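Local coordinates for glycosyl hydrolase (Streptomyces cattleya, PDB 7LR8), which probably hydrolyses the Manβ1-4GlcNAc linkage of N-glycan core fragments, as a glycosidase of family GH5, subfamily 18, at residues Asn229-Ala232 with Gln233-Thr237; Glu341-Arg344 with Arg345-Glu349. The protein carries 1 engineered substitution. All blocks are in the same frame, centred on the assembly; numbering follows the deposited sequence.

Contact 1. Residues Asn229-Ala232 with Gln233-Thr237; sequences NGTA and QRYGT
Gln-233 folds back over the start of its own helix to reach Gly-230, three residues earlier. Its CG stands beside the backbone N (chi1 -64°), and a bend at the next bond swings the amide round until Gln-233 OE1 lies 3.0 Å from Gly-230 N. This hydrogen bond is weak, its N-H being poorly aimed. The amide thus spans the backbone from Phe-228 O, which takes NE2, to Gly-230 N, which it meets only weakly. Gly-230 is the N-cap of helix 231-235, and the return bond from Gln-233 is half of a capping box; the glycine has no side chain to supply the other half. Just before it, Asn-229 OD1 accepts Thr-231 N at 3.0 Å, an Asx turn, and also takes Thr-231 OG1 at 2.8 Å, the hydroxyl arriving in the carbonyl plane on a lone pair. Ala-232 lies buried against His-275, its CB 4.1 Å from Gln-233 OE1, while its carbonyl O accepts Gly-236 N at 2.8 Å. Gly-236 has positive phi and turns the chain out of this short helix. Tyr-235 N donates to Thr-231 O, and its ring edge sits near the same oxygen, CD2 to O 3.3 Å.

Contact 2. Residues Glu341-Arg344 with Arg345-Glu349; sequences EAVR and RWRTE
Arg-345 lays one face of its guanidinium over Ala-342 CA, 3.9 Å above the plane and offset toward the rim, and the Arg-345 and Glu-341 side chains cross at about a right angle, NH2 against CG. Arg-344 has Arg-345 CA over one face, 3.8 Å from Arg-344 NH2. The indole of Trp-346 has Arg-347 CG at its edge, in plane. Bends at chi2 and chi3 curl Arg-344 round the side of the helix to the Glu-341 carboxylate, which leans forward and is gripped side-on in a salt bridge: NE to OE1 and NH2 to OE2, both 3.2 Å. Each carboxylate oxygen is met from above its plane, so the pair is tilted. A water that accepts from Arg-344 NH2 and donates to Glu-349 OE1 links the salt bridge to the last residue of the helix. Thr-348 places OG1 beside its backbone N (chi1 -59°), and both OG1 and N donate to Arg-344 O at 2.8 Å from opposite faces of the carbonyl, a common way for a helix threonine to satisfy its hydroxyl. Val-343 CG1 runs alongside Arg-347 and meets its NE at 3.3 Å. Arg-345 is paired with Asp-290 and Arg-347 with Asp-51. Ala-342 and Trp-346 pack on Ile-289 and Leu-293 of helix 281-293, and Val-343 on Phe-16 of strand 15-19, which fits helix 334-349 as the outer helix following the last strand of the (β/α)8 barrel.

How the contacts relate
From the N terminus, Ser-13 and Pro-14 lead into the first barrel strand, 15-19, beside which contact 2 will later settle. After strand 221-225, contact 1 closes one short helical turn beside the glycan pocket, to which Phe-228 belongs, and the chain runs on into helix 240-253. Strand 264-269 then brings His-275, which packs on contact 1, and helix 281-293, which packs on contact 2. Strand 298-304 completes the barrel before helix 334-349 forms contact 2. Through Phe-383 and Glu-384, contact 1 also joins the barrel to helix 381-391, beyond strand 358-362. The two contacts follow in series, neither nesting nor crossing, with centres 29 Å apart and nearest atoms about 17 Å apart.

Contact 1. Residues Asn229-Ala232 with Gln233-Thr237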
ATOM      1  N   ASN B 229      -3.376  25.757  -8.166  1.00 22.88           N
ATOM      2  CA  ASN B 229      -2.152  25.964  -7.406  1.00 23.99           C
ATOM      3  C   ASN B 229      -2.037  27.368  -6.818  1.00 26.92           C
ATOM      4  O   ASN B 229      -0.929  27.776  -6.445  1.00 24.68           O
ATOM      5  CB  ASN B 229      -0.946  25.679  -8.302  1.00 22.28           C
ATOM      6  CG  ASN B 229      -0.806  26.678  -9.432  1.00 23.20           C
ATOM      7  OD1 ASN B 229      -1.589  27.638  -9.552  1.00 22.42           O
ATOM      8  ND2 ASN B 229       0.190  26.461 -10.278  1.00 19.62           N
ATOM      9  N   GLY B 230      -3.134  28.128  -6.780  1.00 23.11           N
ATOM     10  CA  GLY B 230      -3.124  29.516  -6.368  1.00 25.11           C
ATOM     11  C   GLY B 230      -3.392  30.487  -7.496  1.00 25.82           C
ATOM     12  O   GLY B 230      -3.721  31.650  -7.233  1.00 26.44           O
ATOM     13  N   THR B 231      -3.261  30.036  -8.747  1.00 23.12           N
ATOM     14  CA  THR B 231      -3.451  30.934  -9.878  1.00 23.81           C
ATOM     15  C   THR B 231      -4.899  31.376  -9.988  1.00 26.87           C
ATOM     16  O   THR B 231      -5.191  32.578 -10.024  1.00 23.58           O
ATOM     17  CB  THR B 231      -3.014  30.257 -11.175  1.00 19.70           C
ATOM     18  OG1 THR B 231      -1.616  29.924 -11.108  1.00 20.35           O
ATOM     19  CG2 THR B 231      -3.274  31.200 -12.339  1.00 23.38           C
ATOM     20  N   ALA B 232      -5.823  30.418 -10.056  1.00 22.22           N
ATOM     21  CA  ALA B 232      -7.238  30.778 -10.142  1.00 23.45           C
ATOM     22  C   ALA B 232      -7.705  31.520  -8.895  1.00 26.59           C
ATOM     23  O   ALA B 232      -8.500  32.463  -8.983  1.00 27.97           O
ATOM     24  CB  ALA B 232      -8.087  29.530 -10.368  1.00 26.92           C
ATOM     25  N   GLN B 233      -7.231  31.101  -7.721  1.00 25.84           N
ATOM     26  CA  GLN B 233      -7.690  31.714  -6.480  1.00 28.08           C
ATOM     27  C   GLN B 233      -7.294  33.182  -6.410  1.00 31.62           C
ATOM     28  O   GLN B 233      -8.064  34.020  -5.928  1.00 32.63           O
ATOM     29  CB  GLN B 233      -7.122  30.947  -5.285  1.00 29.82           C
ATOM     30  CG  GLN B 233      -7.606  29.512  -5.191  1.00 29.54           C
ATOM     31  CD  GLN B 233      -6.656  28.505  -5.834  1.00 28.63           C
ATOM     32  OE1 GLN B 233      -6.019  28.779  -6.862  1.00 27.05           O
ATOM     33  NE2 GLN B 233      -6.574  27.325  -5.240  1.00 28.10           N
ATOM     34  N   ARG B 234      -6.096  33.513  -6.887  1.00 30.95           N
ATOM     35  CA  ARG B 234      -5.583  34.870  -6.751  1.00 35.78           C
ATOM     36  C   ARG B 234      -6.047  35.786  -7.875  1.00 31.26           C
ATOM     37  O   ARG B 234      -6.441  36.928  -7.621  1.00 34.31           O
ATOM     38  CB  ARG B 234      -4.050  34.843  -6.708  1.00 37.31           C
ATOM     39  CG  ARG B 234      -3.416  36.219  -6.600  1.00 50.06           C
ATOM     40  CD  ARG B 234      -1.919  36.106  -6.407  1.00 59.61           C
ATOM     41  NE  ARG B 234      -1.591  35.293  -5.241  1.00 66.58           N
ATOM     42  CZ  ARG B 234      -1.163  35.783  -4.083  1.00 69.08           C
ATOM     43  NH1 ARG B 234      -1.008  37.091  -3.930  1.00 69.79           N
ATOM     44  NH2 ARG B 234      -0.887  34.963  -3.077  1.00 69.81           N
ATOM     45  N   TYR B 235      -6.019  35.295  -9.114  1.00 27.75           N
ATOM     46  CA  TYR B 235      -6.299  36.121 -10.284  1.00 27.94           C
ATOM     47  C   TYR B 235      -7.694  35.920 -10.858  1.00 37.96           C
ATOM     48  O   TYR B 235      -8.183  36.805 -11.570  1.00 33.11           O
ATOM     49  CB  TYR B 235      -5.244  35.844 -11.363  1.00 29.10           C
ATOM     50  CG  TYR B 235      -3.847  36.081 -10.840  1.00 26.21           C
ATOM     51  CD1 TYR B 235      -3.381  37.375 -10.627  1.00 35.43           C
ATOM     52  CD2 TYR B 235      -3.011  35.016 -10.512  1.00 25.42           C
ATOM     53  CE1 TYR B 235      -2.113  37.610 -10.130  1.00 31.64           C
ATOM     54  CE2 TYR B 235      -1.734  35.239 -10.008  1.00 28.78           C
ATOM     55  CZ  TYR B 235      -1.294  36.536  -9.820  1.00 34.65           C
ATOM     56  OH  TYR B 235      -0.036  36.780  -9.327  1.00 32.49           O
ATOM     57  N   GLY B 236      -8.339  34.804 -10.568  1.00 27.60           N
ATOM     58  CA  GLY B 236      -9.710  34.559 -10.968  1.00 28.25           C
ATOM     59  C   GLY B 236      -9.794  33.533 -12.086  1.00 26.94           C
ATOM     60  O   GLY B 236      -8.881  33.390 -12.907  1.00 26.49           O
ATOM     61  N   THR B 237     -10.927  32.826 -12.133  1.00 28.26           N
ATOM     62  CA  THR B 237     -11.155  31.802 -13.154  1.00 29.25           C
ATOM     63  C   THR B 237     -10.935  32.330 -14.570  1.00 32.28           C
ATOM     64  O   THR B 237     -10.310  31.667 -15.407  1.00 34.68           O
ATOM     65  CB  THR B 237     -12.582  31.269 -13.039  1.00 40.63           C
ATOM     66  OG1 THR B 237     -12.794  30.702 -11.742  1.00 44.11           O
ATOM     67  CG2 THR B 237     -12.821  30.222 -14.110  1.00 42.66           C
TER

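Contact 2. Residues Glu341-Arg344 with Arg345-Glu349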
ATOM      1  N   GLU B 341     -11.471  19.969 -31.396  1.00 25.16           N
ATOM      2  CA  GLU B 341     -11.512  21.015 -32.409  1.00 26.30           C
ATOM      3  C   GLU B 341     -10.192  21.769 -32.466  1.00 26.23           C
ATOM      4  O   GLU B 341      -9.718  22.111 -33.554  1.00 27.63           O
ATOM      5  CB  GLU B 341     -12.677  21.967 -32.137  1.00 31.05           C
ATOM      6  CG  GLU B 341     -12.722  23.190 -33.058  1.00 46.18           C
ATOM      7  CD  GLU B 341     -13.073  22.852 -34.508  1.00 65.46           C
ATOM      8  OE1 GLU B 341     -13.411  21.682 -34.797  1.00 70.94           O
ATOM      9  OE2 GLU B 341     -13.017  23.768 -35.363  1.00 70.34           O
ATOM     10  N   ALA B 342      -9.564  22.009 -31.309  1.00 26.43           N
ATOM     11  CA  ALA B 342      -8.238  22.622 -31.312  1.00 30.03           C
ATOM     12  C   ALA B 342      -7.215  21.735 -32.021  1.00 27.86           C
ATOM     13  O   ALA B 342      -6.375  22.232 -32.781  1.00 26.76           O
ATOM     14  CB  ALA B 342      -7.785  22.918 -29.882  1.00 26.57           C
ATOM     15  N   VAL B 343      -7.267  20.423 -31.783  1.00 25.09           N
ATOM     16  CA  VAL B 343      -6.358  19.511 -32.472  1.00 24.78           C
ATOM     17  C   VAL B 343      -6.641  19.522 -33.964  1.00 26.59           C
ATOM     18  O   VAL B 343      -5.723  19.635 -34.787  1.00 26.41           O
ATOM     19  CB  VAL B 343      -6.464  18.085 -31.894  1.00 23.87           C
ATOM     20  CG1 VAL B 343      -5.650  17.105 -32.742  1.00 25.01           C
ATOM     21  CG2 VAL B 343      -5.991  18.044 -30.434  1.00 24.37           C
ATOM     22  N   ARG B 344      -7.922  19.410 -34.337  1.00 26.52           N
ATOM     23  CA  ARG B 344      -8.285  19.402 -35.750  1.00 28.15           C
ATOM     24  C   ARG B 344      -7.841  20.687 -36.430  1.00 28.86           C
ATOM     25  O   ARG B 344      -7.316  20.659 -37.552  1.00 30.15           O
ATOM     26  CB  ARG B 344      -9.797  19.205 -35.897  1.00 29.07           C
ATOM     27  CG  ARG B 344     -10.269  19.066 -37.340  1.00 36.33           C
ATOM     28  CD  ARG B 344     -11.606  19.766 -37.546  1.00 47.47           C
ATOM     29  NE  ARG B 344     -11.495  21.200 -37.304  1.00 56.28           N
ATOM     30  CZ  ARG B 344     -11.179  22.092 -38.238  1.00 60.41           C
ATOM     31  NH1 ARG B 344     -10.948  21.699 -39.485  1.00 61.31           N
ATOM     32  NH2 ARG B 344     -11.093  23.379 -37.928  1.00 62.10           N
ATOM     33  N   ARG B 345      -8.043  21.824 -35.758  1.00 29.15           N
ATOM     34  CA  ARG B 345      -7.641  23.115 -36.304  1.00 31.53           C
ATOM     35  C   ARG B 345      -6.141  23.156 -36.549  1.00 29.93           C
ATOM     36  O   ARG B 345      -5.685  23.557 -37.628  1.00 30.32           O
ATOM     37  CB  ARG B 345      -8.070  24.228 -35.342  1.00 35.05           C
ATOM     38  CG  ARG B 345      -7.820  25.649 -35.813  1.00 46.73           C
ATOM     39  CD  ARG B 345      -8.018  26.621 -34.643  1.00 55.16           C
ATOM     40  NE  ARG B 345      -9.157  26.231 -33.808  1.00 52.37           N
ATOM     41  CZ  ARG B 345      -9.188  26.330 -32.482  1.00 55.05           C
ATOM     42  NH1 ARG B 345      -8.139  26.809 -31.825  1.00 50.10           N
ATOM     43  NH2 ARG B 345     -10.268  25.944 -31.806  1.00 48.68           N
ATOM     44  N   TRP B 346      -5.356  22.720 -35.562  1.00 27.21           N
ATOM     45  CA  TRP B 346      -3.910  22.707 -35.744  1.00 27.15           C
ATOM     46  C   TRP B 346      -3.503  21.769 -36.878  1.00 30.77           C
ATOM     47  O   TRP B 346      -2.680  22.130 -37.729  1.00 30.15           O
ATOM     48  CB  TRP B 346      -3.191  22.324 -34.448  1.00 30.30           C
ATOM     49  CG  TRP B 346      -1.715  22.459 -34.651  1.00 36.41           C
ATOM     50  CD1 TRP B 346      -0.940  23.548 -34.360  1.00 34.94           C
ATOM     51  CD2 TRP B 346      -0.840  21.494 -35.261  1.00 42.22           C
ATOM     52  NE1 TRP B 346       0.365  23.310 -34.736  1.00 42.28           N
ATOM     53  CE2 TRP B 346       0.449  22.059 -35.292  1.00 44.82           C
ATOM     54  CE3 TRP B 346      -1.024  20.205 -35.775  1.00 50.87           C
ATOM     55  CZ2 TRP B 346       1.547  21.380 -35.815  1.00 58.51           C
ATOM     56  CZ3 TRP B 346       0.063  19.536 -36.296  1.00 61.76           C
ATOM     57  CH2 TRP B 346       1.332  20.120 -36.309  1.00 64.44           C
ATOM     58  N   ARG B 347      -4.058  20.548 -36.903  1.00 28.69           N
ATOM     59  CA  ARG B 347      -3.687  19.602 -37.958  1.00 33.27           C
ATOM     60  C   ARG B 347      -4.104  20.098 -39.339  1.00 33.79           C
ATOM     61  O   ARG B 347      -3.455  19.766 -40.340  1.00 34.44           O
ATOM     62  CB  ARG B 347      -4.298  18.219 -37.694  1.00 31.41           C
ATOM     63  CG  ARG B 347      -3.870  17.551 -36.387  1.00 30.61           C
ATOM     64  CD  ARG B 347      -4.138  16.043 -36.422  1.00 32.84           C
ATOM     65  NE  ARG B 347      -4.015  15.405 -35.105  1.00 28.34           N
ATOM     66  CZ  ARG B 347      -2.855  15.179 -34.488  1.00 29.47           C
ATOM     67  NH1 ARG B 347      -1.719  15.552 -35.059  1.00 30.25           N
ATOM     68  NH2 ARG B 347      -2.829  14.590 -33.288  1.00 26.73           N
ATOM     69  N   THR B 348      -5.176  20.888 -39.419  1.00 32.30           N
ATOM     70  CA  THR B 348      -5.640  21.375 -40.713  1.00 34.40           C
ATOM     71  C   THR B 348      -4.807  22.556 -41.196  1.00 38.71           C
ATOM     72  O   THR B 348      -4.435  22.619 -42.372  1.00 38.29           O
ATOM     73  CB  THR B 348      -7.120  21.770 -40.636  1.00 34.74           C
ATOM     74  OG1 THR B 348      -7.903  20.635 -40.248  1.00 34.31           O
ATOM     75  CG2 THR B 348      -7.617  22.295 -41.987  1.00 37.52           C
ATOM     76  N   GLU B 349      -4.494  23.494 -40.304  1.00 39.10           N
ATOM     77  CA  GLU B 349      -3.828  24.721 -40.712  1.00 45.39           C
ATOM     78  C   GLU B 349      -2.314  24.683 -40.541  1.00 42.53           C
ATOM     79  O   GLU B 349      -1.626  25.508 -41.152  1.00 45.20           O
ATOM     80  CB  GLU B 349      -4.408  25.913 -39.936  1.00 47.64           C
ATOM     81  CG  GLU B 349      -5.925  26.080 -40.096  1.00 57.05           C
ATOM     82  CD  GLU B 349      -6.360  26.470 -41.512  1.00 78.49           C
ATOM     83  OE1 GLU B 349      -7.579  26.657 -41.721  1.00 85.47           O
ATOM     84  OE2 GLU B 349      -5.503  26.601 -42.414  1.00 86.17           O
TER
HETATM   85  O   HOH W   1      -9.517  25.143 -39.744  1.00 48.95           O